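Long-range contacts in hypoxanthine-guanine phosphoribosyltransferase (Thermus thermophilus, PDB 3ACD), which probably catalyses the magnesium-dependent transfer of the phosphoribosyl group of 5-phosphoribosyl 1-diphosphate to hypoxanthine or guanine, making IMP or GMP in purine salvage: residues A[110-115]-A[140-145]; A[125-130]-A[144-149]; A[134-139]-A[151-156]. All blocks are in the same frame, centred on the assembly; numbering follows the deposited sequence.

Interaction 1: A[110-115]-A[140-145]; sequences TLSYLL and VEVPIH. With IMP (inosinic acid), chain B.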
loop_
_atom_site.group_PDB
_atom_site.type_symbol
_atom_site.label_atom_id
_atom_site.label_comp_id
_atom_site.label_asym_id
_atom_site.label_seq_id
_atom_site.Cartn_x
_atom_site.Cartn_y
_atom_site.Cartn_z
ATOM N N THR A 110 15.547 -10.105 9.348
ATOM C CA THR A 110 15.330 -9.002 8.418
ATOM C C THR A 110 15.189 -7.662 9.129
ATOM O O THR A 110 15.845 -6.687 8.765
ATOM C CB THR A 110 14.085 -9.234 7.548
ATOM O OG1 THR A 110 14.232 -10.463 6.828
ATOM C CG2 THR A 110 13.922 -8.100 6.547
ATOM N N LEU A 111 14.329 -7.608 10.142
ATOM C CA LEU A 111 14.133 -6.369 10.878
ATOM C C LEU A 111 15.440 -5.926 11.530
ATOM O O LEU A 111 15.747 -4.734 11.569
ATOM C CB LEU A 111 13.042 -6.546 11.941
ATOM C CG LEU A 111 12.705 -5.320 12.796
ATOM C CD1 LEU A 111 12.339 -4.140 11.902
ATOM C CD2 LEU A 111 11.551 -5.656 13.733
ATOM N N SER A 112 16.210 -6.887 12.039
ATOM C CA SER A 112 17.485 -6.576 12.676
ATOM C C SER A 112 18.412 -5.868 11.686
ATOM O O SER A 112 19.026 -4.851 12.011
ATOM C CB SER A 112 18.154 -7.855 13.182
ATOM O OG SER A 112 19.357 -7.550 13.868
ATOM N N TYR A 113 18.508 -6.411 10.478
ATOM C CA TYR A 113 19.347 -5.819 9.444
ATOM C C TYR A 113 18.833 -4.424 9.099
ATOM O O TYR A 113 19.606 -3.470 9.002
ATOM C CB TYR A 113 19.337 -6.683 8.181
ATOM C CG TYR A 113 20.108 -6.077 7.031
ATOM C CD1 TYR A 113 21.502 -6.024 7.050
ATOM C CD2 TYR A 113 19.444 -5.528 5.933
ATOM C CE1 TYR A 113 22.216 -5.441 6.004
ATOM C CE2 TYR A 113 20.149 -4.942 4.881
ATOM C CZ TYR A 113 21.534 -4.902 4.924
ATOM O OH TYR A 113 22.234 -4.325 3.888
ATOM N N LEU A 114 17.522 -4.314 8.912
ATOM C CA LEU A 114 16.914 -3.036 8.571
ATOM C C LEU A 114 17.186 -1.970 9.627
ATOM O O LEU A 114 17.538 -0.838 9.291
ATOM C CB LEU A 114 15.402 -3.200 8.376
ATOM C CG LEU A 114 14.630 -1.930 8.005
ATOM C CD1 LEU A 114 15.201 -1.344 6.718
ATOM C CD2 LEU A 114 13.147 -2.250 7.836
ATOM N N LEU A 115 17.033 -2.323 10.901
ATOM C CA LEU A 115 17.268 -1.361 11.968
ATOM C C LEU A 115 18.707 -0.856 11.983
ATOM O O LEU A 115 18.944 0.328 12.205
ATOM C CB LEU A 115 16.906 -1.959 13.332
ATOM C CG LEU A 115 15.407 -2.199 13.567
ATOM C CD1 LEU A 115 15.182 -2.774 14.950
ATOM C CD2 LEU A 115 14.647 -0.888 13.417
ATOM N N VAL A 140 16.858 -13.451 16.819
ATOM C CA VAL A 140 17.554 -12.235 17.212
ATOM C C VAL A 140 16.514 -11.308 17.825
ATOM O O VAL A 140 15.434 -11.114 17.266
ATOM C CB VAL A 140 18.241 -11.546 16.007
ATOM C CG1 VAL A 140 17.234 -11.263 14.912
ATOM C CG2 VAL A 140 18.914 -10.260 16.463
ATOM N N GLU A 141 16.829 -10.749 18.985
ATOM C CA GLU A 141 15.888 -9.874 19.662
ATOM C C GLU A 141 15.767 -8.515 18.987
ATOM O O GLU A 141 16.734 -7.763 18.894
ATOM C CB GLU A 141 16.295 -9.702 21.128
ATOM C CG GLU A 141 15.245 -9.020 21.997
ATOM C CD GLU A 141 13.867 -9.650 21.860
ATOM O OE1 GLU A 141 13.764 -10.894 21.887
ATOM O OE2 GLU A 141 12.882 -8.896 21.731
ATOM N N VAL A 142 14.567 -8.218 18.504
ATOM C CA VAL A 142 14.289 -6.947 17.855
ATOM C C VAL A 142 13.061 -6.346 18.532
ATOM O O VAL A 142 12.161 -7.064 18.964
ATOM C CB VAL A 142 14.012 -7.120 16.344
ATOM C CG1 VAL A 142 15.284 -7.559 15.634
ATOM C CG2 VAL A 142 12.912 -8.143 16.123
ATOM N N PRO A 143 13.013 -5.015 18.636
ATOM C CA PRO A 143 11.879 -4.353 19.273
ATOM C C PRO A 143 10.660 -4.181 18.374
ATOM O O PRO A 143 10.780 -4.052 17.154
ATOM C CB PRO A 143 12.468 -3.010 19.675
ATOM C CG PRO A 143 13.351 -2.709 18.496
ATOM C CD PRO A 143 14.046 -4.036 18.253
ATOM N N ILE A 144 9.488 -4.206 18.994
ATOM C CA ILE A 144 8.231 -3.982 18.298
ATOM C C ILE A 144 7.432 -3.149 19.288
ATOM O O ILE A 144 6.893 -3.670 20.268
ATOM C CB ILE A 144 7.462 -5.283 17.990
ATOM C CG1 ILE A 144 8.326 -6.230 17.157
ATOM C CG2 ILE A 144 6.191 -4.946 17.208
ATOM C CD1 ILE A 144 7.621 -7.527 16.784
ATOM N N HIS A 145 7.381 -1.846 19.041
ATOM C CA HIS A 145 6.681 -0.927 19.926
ATOM C C HIS A 145 5.178 -0.922 19.713
ATOM O O HIS A 145 4.412 -0.653 20.639
ATOM C CB HIS A 145 7.243 0.480 19.737
ATOM C CG HIS A 145 8.733 0.544 19.849
ATOM N ND1 HIS A 145 9.573 0.102 18.850
ATOM C CD2 HIS A 145 9.533 0.938 20.870
ATOM C CE1 HIS A 145 10.828 0.220 19.250
ATOM N NE2 HIS A 145 10.831 0.722 20.471
HETATM P P IMP B . 12.141 -12.717 9.443
HETATM O O1P IMP B . 12.391 -14.147 9.727
HETATM O O2P IMP B . 13.500 -12.031 8.942
HETATM O O3P IMP B . 11.618 -11.990 10.782
HETATM O "O5'" IMP B . 11.001 -12.623 8.295
HETATM C "C5'" IMP B . 11.045 -11.543 7.365
HETATM C "C4'" IMP B . 9.929 -11.660 6.325
HETATM O "O4'" IMP B . 9.520 -13.050 6.153
HETATM C "C3'" IMP B . 8.641 -10.970 6.830
HETATM O "O3'" IMP B . 8.684 -9.556 6.635
HETATM C "C2'" IMP B . 7.588 -11.638 5.929
HETATM O "O2'" IMP B . 7.497 -10.980 4.661
HETATM C "C1'" IMP B . 8.130 -13.068 5.763
HETATM N N9 IMP B . 7.344 -13.989 6.618
HETATM C C8 IMP B . 7.727 -14.555 7.813
HETATM N N7 IMP B . 6.768 -15.310 8.281
HETATM C C5 IMP B . 5.721 -15.269 7.430
HETATM C C6 IMP B . 4.421 -15.871 7.395
HETATM O O6 IMP B . 4.048 -16.606 8.294
HETATM N N1 IMP B . 3.600 -15.590 6.330
HETATM C C2 IMP B . 4.013 -14.758 5.312
HETATM N N3 IMP B . 5.205 -14.202 5.330
HETATM C C4 IMP B . 6.080 -14.422 6.351
#

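Interaction 2: A[125-130]-A[144-149]; sequences SVRVAA and IHYLGF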
loop_
_atom_site.group_PDB
_atom_site.type_symbol
_atom_site.label_atom_id
_atom_site.label_comp_id
_atom_site.label_asym_id
_atom_site.label_seq_id
_atom_site.Cartn_x
_atom_site.Cartn_y
_atom_site.Cartn_z
ATOM N N SER A 125 15.102 9.101 16.043
ATOM C CA SER A 125 14.611 7.954 16.797
ATOM C C SER A 125 14.002 6.952 15.834
ATOM O O SER A 125 13.684 7.288 14.693
ATOM C CB SER A 125 13.549 8.380 17.816
ATOM O OG SER A 125 12.358 8.802 17.171
ATOM N N VAL A 126 13.852 5.717 16.296
ATOM C CA VAL A 126 13.260 4.671 15.479
ATOM C C VAL A 126 12.394 3.757 16.329
ATOM O O VAL A 126 12.838 3.249 17.359
ATOM C CB VAL A 126 14.328 3.779 14.797
ATOM C CG1 VAL A 126 13.638 2.704 13.955
ATOM C CG2 VAL A 126 15.252 4.618 13.934
ATOM N N ARG A 127 11.151 3.571 15.903
ATOM C CA ARG A 127 10.244 2.660 16.579
ATOM C C ARG A 127 9.701 1.725 15.512
ATOM O O ARG A 127 9.756 2.036 14.323
ATOM C CB ARG A 127 9.112 3.408 17.287
ATOM C CG ARG A 127 9.563 4.003 18.617
ATOM C CD ARG A 127 8.404 4.490 19.472
ATOM N NE ARG A 127 8.892 4.977 20.759
ATOM C CZ ARG A 127 8.121 5.467 21.723
ATOM N NH1 ARG A 127 6.806 5.542 21.555
ATOM N NH2 ARG A 127 8.667 5.886 22.858
ATOM N N VAL A 128 9.184 0.580 15.935
ATOM C CA VAL A 128 8.679 -0.407 14.994
ATOM C C VAL A 128 7.206 -0.744 15.174
ATOM O O VAL A 128 6.733 -0.948 16.293
ATOM C CB VAL A 128 9.494 -1.722 15.109
ATOM C CG1 VAL A 128 8.914 -2.792 14.197
ATOM C CG2 VAL A 128 10.950 -1.459 14.763
ATOM N N ALA A 129 6.488 -0.790 14.058
ATOM C CA ALA A 129 5.079 -1.164 14.056
ATOM C C ALA A 129 5.018 -2.419 13.193
ATOM O O ALA A 129 5.526 -2.427 12.073
ATOM C CB ALA A 129 4.228 -0.059 13.444
ATOM N N ALA A 130 4.417 -3.479 13.722
ATOM C CA ALA A 130 4.301 -4.738 12.999
ATOM C C ALA A 130 2.918 -5.321 13.241
ATOM O O ALA A 130 2.426 -5.306 14.365
ATOM C CB ALA A 130 5.370 -5.721 13.477
ATOM N N ILE A 144 9.488 -4.206 18.994
ATOM C CA ILE A 144 8.231 -3.982 18.298
ATOM C C ILE A 144 7.432 -3.149 19.288
ATOM O O ILE A 144 6.893 -3.670 20.268
ATOM C CB ILE A 144 7.462 -5.283 17.990
ATOM C CG1 ILE A 144 8.326 -6.230 17.157
ATOM C CG2 ILE A 144 6.191 -4.946 17.208
ATOM C CD1 ILE A 144 7.621 -7.527 16.784
ATOM N N HIS A 145 7.381 -1.846 19.041
ATOM C CA HIS A 145 6.681 -0.927 19.926
ATOM C C HIS A 145 5.178 -0.922 19.713
ATOM O O HIS A 145 4.412 -0.653 20.639
ATOM C CB HIS A 145 7.243 0.480 19.737
ATOM C CG HIS A 145 8.733 0.544 19.849
ATOM N ND1 HIS A 145 9.573 0.102 18.850
ATOM C CD2 HIS A 145 9.533 0.938 20.870
ATOM C CE1 HIS A 145 10.828 0.220 19.250
ATOM N NE2 HIS A 145 10.831 0.722 20.471
ATOM N N TYR A 146 4.761 -1.216 18.487
ATOM C CA TYR A 146 3.348 -1.244 18.140
ATOM C C TYR A 146 3.055 -2.558 17.426
ATOM O O TYR A 146 3.241 -2.684 16.214
ATOM C CB TYR A 146 3.023 -0.049 17.246
ATOM C CG TYR A 146 3.429 1.259 17.876
ATOM C CD1 TYR A 146 2.708 1.794 18.946
ATOM C CD2 TYR A 146 4.565 1.939 17.440
ATOM C CE1 TYR A 146 3.114 2.975 19.566
ATOM C CE2 TYR A 146 4.978 3.116 18.052
ATOM C CZ TYR A 146 4.249 3.628 19.113
ATOM O OH TYR A 146 4.662 4.790 19.715
ATOM N N LEU A 147 2.595 -3.535 18.196
ATOM C CA LEU A 147 2.298 -4.855 17.662
ATOM C C LEU A 147 0.807 -5.114 17.548
ATOM O O LEU A 147 0.049 -4.871 18.484
ATOM C CB LEU A 147 2.926 -5.928 18.554
ATOM C CG LEU A 147 2.622 -7.376 18.165
ATOM C CD1 LEU A 147 3.192 -7.667 16.782
ATOM C CD2 LEU A 147 3.212 -8.323 19.209
ATOM N N GLY A 148 0.390 -5.614 16.392
ATOM C CA GLY A 148 -1.015 -5.912 16.208
ATOM C C GLY A 148 -1.395 -7.146 17.005
ATOM O O GLY A 148 -2.193 -7.073 17.943
ATOM N N PHE A 149 -0.801 -8.280 16.649
ATOM C CA PHE A 149 -1.115 -9.543 17.313
ATOM C C PHE A 149 0.092 -10.460 17.477
ATOM O O PHE A 149 0.903 -10.604 16.559
ATOM C CB PHE A 149 -2.158 -10.314 16.493
ATOM C CG PHE A 149 -3.399 -9.532 16.180
ATOM C CD1 PHE A 149 -4.487 -9.544 17.049
ATOM C CD2 PHE A 149 -3.489 -8.795 15.002
ATOM C CE1 PHE A 149 -5.652 -8.832 16.746
ATOM C CE2 PHE A 149 -4.646 -8.081 14.690
ATOM C CZ PHE A 149 -5.728 -8.101 15.562
#

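Interaction 3: A[134-139]-A[151-156]; sequences KPSRRQ and IEDAYV. With IMP (inosinic acid), chain B.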
loop_
_atom_site.group_PDB
_atom_site.type_symbol
_atom_site.label_atom_id
_atom_site.label_comp_id
_atom_site.label_asym_id
_atom_site.label_seq_id
_atom_site.Cartn_x
_atom_site.Cartn_y
_atom_site.Cartn_z
ATOM N N LYS A 134 5.756 -13.802 15.624
ATOM C CA LYS A 134 5.814 -15.210 16.022
ATOM C C LYS A 134 7.073 -15.358 16.878
ATOM O O LYS A 134 8.092 -15.884 16.424
ATOM C CB LYS A 134 5.909 -16.104 14.778
ATOM C CG LYS A 134 4.691 -16.012 13.861
ATOM C CD LYS A 134 4.772 -16.962 12.670
ATOM C CE LYS A 134 5.877 -16.568 11.699
ATOM N NZ LYS A 134 5.857 -17.408 10.467
ATOM N N PRO A 135 7.011 -14.896 18.135
ATOM C CA PRO A 135 8.133 -14.949 19.075
ATOM C C PRO A 135 8.805 -16.300 19.315
ATOM O O PRO A 135 9.988 -16.341 19.651
ATOM C CB PRO A 135 7.544 -14.339 20.350
ATOM C CG PRO A 135 6.095 -14.693 20.256
ATOM C CD PRO A 135 5.793 -14.405 18.808
ATOM N N SER A 136 8.077 -17.398 19.144
ATOM C CA SER A 136 8.683 -18.709 19.362
ATOM C C SER A 136 9.725 -18.999 18.288
ATOM O O SER A 136 10.520 -19.928 18.418
ATOM C CB SER A 136 7.614 -19.812 19.378
ATOM O OG SER A 136 6.970 -19.958 18.125
ATOM N N ARG A 137 9.728 -18.183 17.235
ATOM C CA ARG A 137 10.665 -18.342 16.123
ATOM C C ARG A 137 11.827 -17.347 16.180
ATOM O O ARG A 137 12.766 -17.437 15.390
ATOM C CB ARG A 137 9.919 -18.159 14.797
ATOM C CG ARG A 137 8.970 -19.290 14.442
ATOM C CD ARG A 137 9.659 -20.298 13.536
ATOM N NE ARG A 137 10.030 -19.683 12.264
ATOM C CZ ARG A 137 10.767 -20.275 11.329
ATOM N NH1 ARG A 137 11.219 -21.507 11.519
ATOM N NH2 ARG A 137 11.059 -19.629 10.206
ATOM N N ARG A 138 11.764 -16.415 17.125
ATOM C CA ARG A 138 12.773 -15.370 17.267
ATOM C C ARG A 138 14.207 -15.873 17.460
ATOM O O ARG A 138 14.498 -16.622 18.398
ATOM C CB ARG A 138 12.377 -14.444 18.426
ATOM C CG ARG A 138 12.970 -13.037 18.383
ATOM C CD ARG A 138 12.706 -12.349 17.039
ATOM N NE ARG A 138 11.384 -12.661 16.499
ATOM C CZ ARG A 138 10.234 -12.205 16.988
ATOM N NH1 ARG A 138 10.223 -11.394 18.037
ATOM N NH2 ARG A 138 9.089 -12.590 16.438
ATOM N N GLN A 139 15.096 -15.455 16.561
ATOM C CA GLN A 139 16.504 -15.840 16.625
ATOM C C GLN A 139 17.363 -14.656 17.057
ATOM O O GLN A 139 18.464 -14.828 17.578
ATOM C CB GLN A 139 16.977 -16.362 15.269
ATOM C CG GLN A 139 16.217 -17.586 14.794
ATOM C CD GLN A 139 16.839 -18.217 13.567
ATOM O OE1 GLN A 139 17.063 -17.550 12.558
ATOM N NE2 GLN A 139 17.117 -19.513 13.645
ATOM N N ILE A 151 1.257 -14.188 17.687
ATOM C CA ILE A 151 0.676 -15.472 17.307
ATOM C C ILE A 151 1.612 -16.660 17.463
ATOM O O ILE A 151 2.824 -16.503 17.624
ATOM C CB ILE A 151 0.192 -15.448 15.836
ATOM C CG1 ILE A 151 1.388 -15.237 14.900
ATOM C CG2 ILE A 151 -0.829 -14.334 15.641
ATOM C CD1 ILE A 151 1.063 -15.387 13.419
ATOM N N GLU A 152 1.028 -17.854 17.416
ATOM C CA GLU A 152 1.791 -19.086 17.520
ATOM C C GLU A 152 2.527 -19.291 16.199
ATOM O O GLU A 152 2.254 -18.603 15.211
ATOM C CB GLU A 152 0.861 -20.274 17.776
ATOM C CG GLU A 152 -0.151 -20.519 16.667
ATOM C CD GLU A 152 -0.986 -21.768 16.897
ATOM O OE1 GLU A 152 -0.411 -22.877 16.905
ATOM O OE2 GLU A 152 -2.216 -21.638 17.069
ATOM N N ASP A 153 3.450 -20.244 16.190
ATOM C CA ASP A 153 4.231 -20.550 15.000
ATOM C C ASP A 153 3.369 -21.195 13.916
ATOM O O ASP A 153 2.917 -22.331 14.059
ATOM C CB ASP A 153 5.392 -21.472 15.381
ATOM C CG ASP A 153 6.245 -21.868 14.194
ATOM O OD1 ASP A 153 6.209 -21.168 13.161
ATOM O OD2 ASP A 153 6.970 -22.878 14.305
ATOM N N ALA A 154 3.140 -20.454 12.836
ATOM C CA ALA A 154 2.347 -20.937 11.712
ATOM C C ALA A 154 2.586 -20.035 10.506
ATOM O O ALA A 154 2.939 -18.865 10.667
ATOM C CB ALA A 154 0.863 -20.932 12.076
ATOM N N TYR A 155 2.421 -20.574 9.300
ATOM C CA TYR A 155 2.604 -19.749 8.112
ATOM C C TYR A 155 1.276 -19.070 7.829
ATOM O O TYR A 155 0.288 -19.732 7.498
ATOM C CB TYR A 155 3.000 -20.572 6.887
ATOM C CG TYR A 155 3.365 -19.677 5.719
ATOM C CD1 TYR A 155 4.628 -19.095 5.638
ATOM C CD2 TYR A 155 2.418 -19.331 4.753
ATOM C CE1 TYR A 155 4.942 -18.187 4.636
ATOM C CE2 TYR A 155 2.722 -18.417 3.741
ATOM C CZ TYR A 155 3.987 -17.848 3.693
ATOM O OH TYR A 155 4.297 -16.914 2.729
ATOM N N VAL A 156 1.255 -17.750 7.961
ATOM C CA VAL A 156 0.042 -16.984 7.732
ATOM C C VAL A 156 0.075 -16.257 6.390
ATOM O O VAL A 156 1.132 -16.081 5.784
ATOM C CB VAL A 156 -0.175 -15.940 8.854
ATOM C CG1 VAL A 156 -0.304 -16.642 10.203
ATOM C CG2 VAL A 156 0.987 -14.950 8.885
HETATM P P IMP B . 12.141 -12.717 9.443
HETATM O O1P IMP B . 12.391 -14.147 9.727
HETATM O O2P IMP B . 13.500 -12.031 8.942
HETATM O O3P IMP B . 11.618 -11.990 10.782
HETATM O "O5'" IMP B . 11.001 -12.623 8.295
HETATM C "C5'" IMP B . 11.045 -11.543 7.365
HETATM C "C4'" IMP B . 9.929 -11.660 6.325
HETATM O "O4'" IMP B . 9.520 -13.050 6.153
HETATM C "C3'" IMP B . 8.641 -10.970 6.830
HETATM O "O3'" IMP B . 8.684 -9.556 6.635
HETATM C "C2'" IMP B . 7.588 -11.638 5.929
HETATM O "O2'" IMP B . 7.497 -10.980 4.661
HETATM C "C1'" IMP B . 8.130 -13.068 5.763
HETATM N N9 IMP B . 7.344 -13.989 6.618
HETATM C C8 IMP B . 7.727 -14.555 7.813
HETATM N N7 IMP B . 6.768 -15.310 8.281
HETATM C C5 IMP B . 5.721 -15.269 7.430
HETATM C C6 IMP B . 4.421 -15.871 7.395
HETATM O O6 IMP B . 4.048 -16.606 8.294
HETATM N N1 IMP B . 3.600 -15.590 6.330
HETATM C C2 IMP B . 4.013 -14.758 5.312
HETATM N N3 IMP B . 5.205 -14.202 5.330
HETATM C C4 IMP B . 6.080 -14.422 6.351
HETATM O O HOH W 1 6.782 -19.967 10.882
HETATM O O HOH W 2 5.153 -17.747 18.419
HETATM O O HOH W 3 4.176 -21.574 18.570
HETATM O O HOH W 4 8.324 -22.089 17.042
#

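Interaction 1: A[110-115]-A[140-145]
Leu111 holds CG trans to its backbone N (chi1 -179°), which carries the branched end of the side chain out from helix 109-119 toward Val142. Val142 meets it with CG2 wedged between its own N and carbonyl carbon, while CG1 swings to the side of the backbone N (chi1 -68°). The two methyls divide the work: CG2 of Val142 lies 3.7 Å from Leu111 CD2, and CG1 of Val142 sits 3.8 Å from Ser112 CB, close to the helix backbone as well. Leu111 and Val142 cross at a slant, and CD2 of Leu111 also comes to 3.9 Å from Pro143 O, a buried carbonyl oxygen that finds no hydrogen-bonding partner in the model.

Val140 packs on Ser112 beside Val142, with Val140 CG2 3.8 Å from Ser112 OG. One turn further on, the end of Leu115 meets the proline ring, with Leu115 CD1 3.7 Å from Pro143 CD. The contact is thus apolar, yet the first residue of 110-115 serves the ligand: Thr110 gives both N (2.8 Å) and OG1 (2.7 Å) to O2P of the IMP phosphate.

The loop 140-145 thereby lies along the flank of helix 109-119. Leu111 and Leu115 also pack on strand 125-130, and Leu111, Val142 and Ile144 close together over Val105 of strand 104-105.

Interaction 2: A[125-130]-A[144-149]
Arg127 reaches across His145 to the hydroxyl of Tyr146. Its CB stands 3.7 Å from His145 ND1; CG then sits over the ring face, 3.7 Å from the centroid of the His145 ring, a CH-pi contact. From CG to NE the chain is extended, taking CD to 3.8 Å from Tyr146 OH. At the tip, NH1 donates to Tyr146 OH at 2.9 Å, with the oxygen in the guanidinium plane; that hydroxyl is also hydrogen-bonded to Asp33 of helix 16-33. Shortening this side chain to an alanine would take away the CG methylene over the His145 ring and the NH1 donor, and is likely to leave the ring freer to turn and Tyr146 OH with Asp33 alone.

His145 is further fixed by its ND1, which accepts a hydrogen bond from Val128 N at 3.0 Å, the donor tilted from the ring plane. Regular pairing begins beyond it: Tyr146 N binds Val128 O, Ala130 N binds Tyr146 O at 2.9 Å, and Gly148 N binds Ala130 O. Ala130 CB touches Ile144 CG2 at 3.9 Å. Strands 125-130 and 146-150 run parallel, adjacent in the central sheet of the type I phosphoribosyltransferase fold, with helices on both faces.

Interaction 3: A[134-139]-A[151-156]
Lys134 NZ grips the purine of IMP by two acceptors, O6 at 2.9 Å and N7 at 3.2 Å, and bonds Ala154 O at 3.3 Å from above the carbonyl plane. This is the base-recognition site of a type I phosphoribosyltransferase, where an oxygen at the 6 position marks hypoxanthine or guanine. Val156 shares O6 and reads the adjoining N1 side with its backbone: its N donates to O6, and its O accepts a hydrogen bond from IMP N1 at 2.6 Å. Tyr155 lays one ring face against the base, with N1 3.4 Å above the ring plane and offset toward the rim.

Away from the base, a water accepts a hydrogen bond from Lys134 NZ and donates one to Asp153 OD1, linking the two charged groups, which do not touch. Other waters bridge Ser136 N to Ile151 O and Ser136 OG to Asp153. Arg137 crosses the Asp153 carboxylate through its methylenes, while its NE makes a salt bridge with Asp106.

Packing completes the join. The lysine chain bends at chi3 (-67°), turning its amine end toward the base, while nearer the backbone it crosses Ile151 at a slant, with Lys134 CG 3.5 Å from Ile151 CG1.

Two of the three contacts touch IMP, and the third lies in the sheet beside them. Segment 134-139 runs straight into 140-145, so interaction 3 at the base and interaction 1 at the phosphate are joined by one loop; their centres lie about 14 Å apart, and IMP spans both. Interaction 2 shares Ile144 and His145 with interaction 1, about 10 Å away between centres, and the two touch where Pro143 O comes 3.4 Å from Val128 CB and Leu111 CD2 lies 3.9 Å from Val128 CG1. Interactions 2 and 3, with centres about 16 Å apart, meet through sequence alone: segment 144-149, which carries most of strand 146-150, runs on almost directly into 151-156.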